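Local structure of glutathione s-transferase protein (Ralstonia solanacearum, 3TOU) at residues R15-E23 and R195-P203. The protein binds glutathione and probably acts as a glutathione transferase, conjugating its thiol to electrophilic substrates. Sequence-based numbering, arbitrary orientation.
Sequences RKVRVVLAE and RPSFLETQP
Arg-15 and Thr-201 meet where helix 12-23 of the thioredoxin-like N-terminal domain of this glutathione transferase fold packs against the short helix 196-199 and the turn after it, near the end of the all-helical C-terminal domain. The Arg-15 side chain reaches across this domain interface fully extended: CB already points at the partner segment, and CG, anti to the backbone N (chi1 -168°), carries the chain on past Thr-201 O, with CG, CD and CZ each 3.5 Å from that oxygen. NE donates to Thr-201 OG1 (3.0 Å), nearly straight and in the guanidinium plane. At the tip NH2 donates to Phe-198 O at 2.7 Å, a more bent bond tilted from the carbonyl plane, while NH1 lies against CD of Pro-203. Phe-198 CD2 lies over one face of the guanidinium and Gln-202 CA over the opposite one, both offset toward the rim, the Phe-198 ring being turned 53° from the guanidinium plane; two bonds and a neighbour over each face thus hold the group. Thr-201 OG1 in turn donates to Ser-197 O, linking the arginine to the helix, and Phe-198 O also accepts from Thr-201 N on the opposite face of its plane. Thr-201 CG2 sits over the centre of the Arg-18 guanidinium, and Val-19 fills the middle, its CG1 3.8 Å from Phe-198 CE1. Beyond this contact Arg-15 and Val-19 also touch helix 157-172. At the far end, Glu-23 and Arg-195, the N-cap residue, form a two-pronged salt bridge: Arg-195 NH2 meets OE1 on its syn side, and NE meets OE2 from above the carboxylate plane. A water bridges OE2 to Ser-197 N, and Ser-197 OG donates to the anti lone pair of Glu-23 OE2 at 2.6 Å.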
# COMPACT_ATOMS: atom_id res chain seq x y z
N ARG A 15 -6.29 -7.58 -9.51
CA ARG A 15 -7.43 -7.16 -10.32
C ARG A 15 -7.37 -5.68 -10.63
O ARG A 15 -7.59 -5.28 -11.78
CB ARG A 15 -8.77 -7.48 -9.67
CG ARG A 15 -9.90 -7.30 -10.68
CD ARG A 15 -11.26 -7.36 -10.05
NE ARG A 15 -12.27 -7.42 -11.10
CZ ARG A 15 -13.55 -7.65 -10.87
NH1 ARG A 15 -13.96 -7.80 -9.62
NH2 ARG A 15 -14.42 -7.72 -11.86
N LYS A 16 -7.03 -4.86 -9.63
CA LYS A 16 -6.91 -3.41 -9.87
C LYS A 16 -5.97 -3.11 -11.05
O LYS A 16 -6.30 -2.34 -11.95
CB LYS A 16 -6.44 -2.68 -8.61
CG LYS A 16 -6.32 -1.16 -8.76
CD LYS A 16 -5.92 -0.51 -7.43
CE LYS A 16 -4.55 -1.00 -6.96
NZ LYS A 16 -3.96 -0.23 -5.80
N VAL A 17 -4.82 -3.77 -11.05
CA VAL A 17 -3.85 -3.60 -12.12
C VAL A 17 -4.41 -4.10 -13.46
O VAL A 17 -4.25 -3.43 -14.48
CB VAL A 17 -2.53 -4.34 -11.77
CG1 VAL A 17 -1.60 -4.38 -12.99
CG2 VAL A 17 -1.85 -3.67 -10.57
N ARG A 18 -5.08 -5.25 -13.45
CA ARG A 18 -5.62 -5.83 -14.68
C ARG A 18 -6.68 -4.93 -15.28
O ARG A 18 -6.75 -4.79 -16.50
CB ARG A 18 -6.18 -7.23 -14.43
CG ARG A 18 -5.08 -8.25 -14.10
CD ARG A 18 -5.66 -9.58 -13.67
NE ARG A 18 -6.41 -10.24 -14.73
CZ ARG A 18 -7.48 -11.01 -14.51
NH1 ARG A 18 -7.93 -11.20 -13.29
NH2 ARG A 18 -8.09 -11.60 -15.53
N VAL A 19 -7.51 -4.34 -14.42
CA VAL A 19 -8.53 -3.38 -14.88
C VAL A 19 -7.88 -2.15 -15.51
O VAL A 19 -8.30 -1.71 -16.57
CB VAL A 19 -9.50 -2.98 -13.76
CG1 VAL A 19 -10.46 -1.86 -14.23
CG2 VAL A 19 -10.30 -4.22 -13.32
N VAL A 20 -6.84 -1.63 -14.85
CA VAL A 20 -6.10 -0.49 -15.38
C VAL A 20 -5.51 -0.83 -16.75
O VAL A 20 -5.66 -0.04 -17.69
CB VAL A 20 -4.98 -0.06 -14.40
CG1 VAL A 20 -3.97 0.88 -15.07
CG2 VAL A 20 -5.62 0.65 -13.20
N LEU A 21 -4.86 -1.99 -16.86
CA LEU A 21 -4.25 -2.41 -18.12
C LEU A 21 -5.29 -2.52 -19.24
O LEU A 21 -5.02 -2.14 -20.37
CB LEU A 21 -3.46 -3.72 -17.94
CG LEU A 21 -2.18 -3.61 -17.07
CD1 LEU A 21 -1.62 -4.99 -16.74
CD2 LEU A 21 -1.11 -2.75 -17.72
N ALA A 22 -6.48 -3.02 -18.90
CA ALA A 22 -7.56 -3.15 -19.90
C ALA A 22 -8.08 -1.78 -20.33
O ALA A 22 -8.25 -1.52 -21.53
CB ALA A 22 -8.68 -4.02 -19.34
N GLU A 23 -8.31 -0.89 -19.36
CA GLU A 23 -8.77 0.48 -19.66
C GLU A 23 -7.73 1.23 -20.49
O GLU A 23 -8.09 2.00 -21.38
CB GLU A 23 -9.10 1.28 -18.38
CG GLU A 23 -10.29 0.72 -17.57
CD GLU A 23 -11.66 0.98 -18.21
OE1 GLU A 23 -11.79 1.97 -18.94
OE2 GLU A 23 -12.60 0.18 -17.97
N ARG A 195 -18.62 -2.83 -17.05
CA ARG A 195 -17.51 -2.43 -17.93
C ARG A 195 -16.77 -3.67 -18.35
O ARG A 195 -16.56 -4.56 -17.53
CB ARG A 195 -16.53 -1.49 -17.20
CG ARG A 195 -17.08 -0.15 -16.82
CD ARG A 195 -15.99 0.80 -16.28
NE ARG A 195 -15.14 1.34 -17.35
CZ ARG A 195 -15.45 2.39 -18.11
NH1 ARG A 195 -16.62 3.03 -17.95
NH2 ARG A 195 -14.60 2.80 -19.04
N PRO A 196 -16.37 -3.76 -19.65
CA PRO A 196 -15.60 -4.91 -20.13
C PRO A 196 -14.39 -5.22 -19.24
O PRO A 196 -14.15 -6.37 -18.93
CB PRO A 196 -15.16 -4.47 -21.53
CG PRO A 196 -16.28 -3.60 -21.99
CD PRO A 196 -16.69 -2.82 -20.75
N SER A 197 -13.69 -4.19 -18.77
CA SER A 197 -12.52 -4.39 -17.89
C SER A 197 -12.88 -5.14 -16.60
O SER A 197 -12.07 -5.94 -16.11
CB SER A 197 -11.85 -3.06 -17.57
OG SER A 197 -12.76 -2.21 -16.89
N PHE A 198 -14.08 -4.91 -16.06
CA PHE A 198 -14.53 -5.64 -14.89
C PHE A 198 -15.06 -7.03 -15.24
O PHE A 198 -14.75 -8.00 -14.56
CB PHE A 198 -15.57 -4.84 -14.09
CG PHE A 198 -14.96 -3.92 -13.07
CD1 PHE A 198 -14.39 -2.72 -13.45
CD2 PHE A 198 -14.91 -4.30 -11.73
CE1 PHE A 198 -13.79 -1.87 -12.50
CE2 PHE A 198 -14.31 -3.47 -10.77
CZ PHE A 198 -13.75 -2.25 -11.16
N LEU A 199 -15.82 -7.12 -16.33
CA LEU A 199 -16.38 -8.41 -16.75
C LEU A 199 -15.27 -9.44 -17.05
O LEU A 199 -15.42 -10.62 -16.75
CB LEU A 199 -17.32 -8.23 -17.96
CG LEU A 199 -18.69 -7.55 -17.76
CD1 LEU A 199 -19.34 -7.16 -19.09
CD2 LEU A 199 -19.64 -8.41 -16.93
N GLU A 200 -14.15 -8.97 -17.59
CA GLU A 200 -13.04 -9.83 -18.01
C GLU A 200 -12.09 -10.21 -16.87
O GLU A 200 -11.15 -11.00 -17.09
CB GLU A 200 -12.21 -9.15 -19.10
CG GLU A 200 -12.91 -8.94 -20.44
CD GLU A 200 -12.26 -7.84 -21.29
OE1 GLU A 200 -11.33 -7.15 -20.80
OE2 GLU A 200 -12.70 -7.65 -22.44
N THR A 201 -12.29 -9.64 -15.68
CA THR A 201 -11.34 -9.83 -14.58
C THR A 201 -11.98 -10.30 -13.28
O THR A 201 -11.42 -10.10 -12.20
CB THR A 201 -10.59 -8.49 -14.28
OG1 THR A 201 -11.55 -7.47 -13.97
CG2 THR A 201 -9.74 -8.04 -15.47
N GLN A 202 -13.15 -10.93 -13.36
CA GLN A 202 -13.87 -11.35 -12.15
C GLN A 202 -13.07 -12.43 -11.42
O GLN A 202 -12.52 -13.31 -12.08
CB GLN A 202 -15.27 -11.88 -12.53
CG GLN A 202 -16.08 -10.84 -13.31
CD GLN A 202 -17.43 -11.35 -13.77
OE1 GLN A 202 -18.35 -11.49 -12.98
NE2 GLN A 202 -17.56 -11.59 -15.07
N PRO A 203 -12.98 -12.34 -10.07
CA PRO A 203 -12.22 -13.33 -9.31
C PRO A 203 -12.83 -14.71 -9.47
O PRO A 203 -12.10 -15.70 -9.45
CB PRO A 203 -12.33 -12.84 -7.86
CG PRO A 203 -13.51 -11.91 -7.84
CD PRO A 203 -13.51 -11.27 -9.20
O HOH W 1 -10.20 -13.02 -13.50
O HOH W 2 -13.74 -1.32 -19.98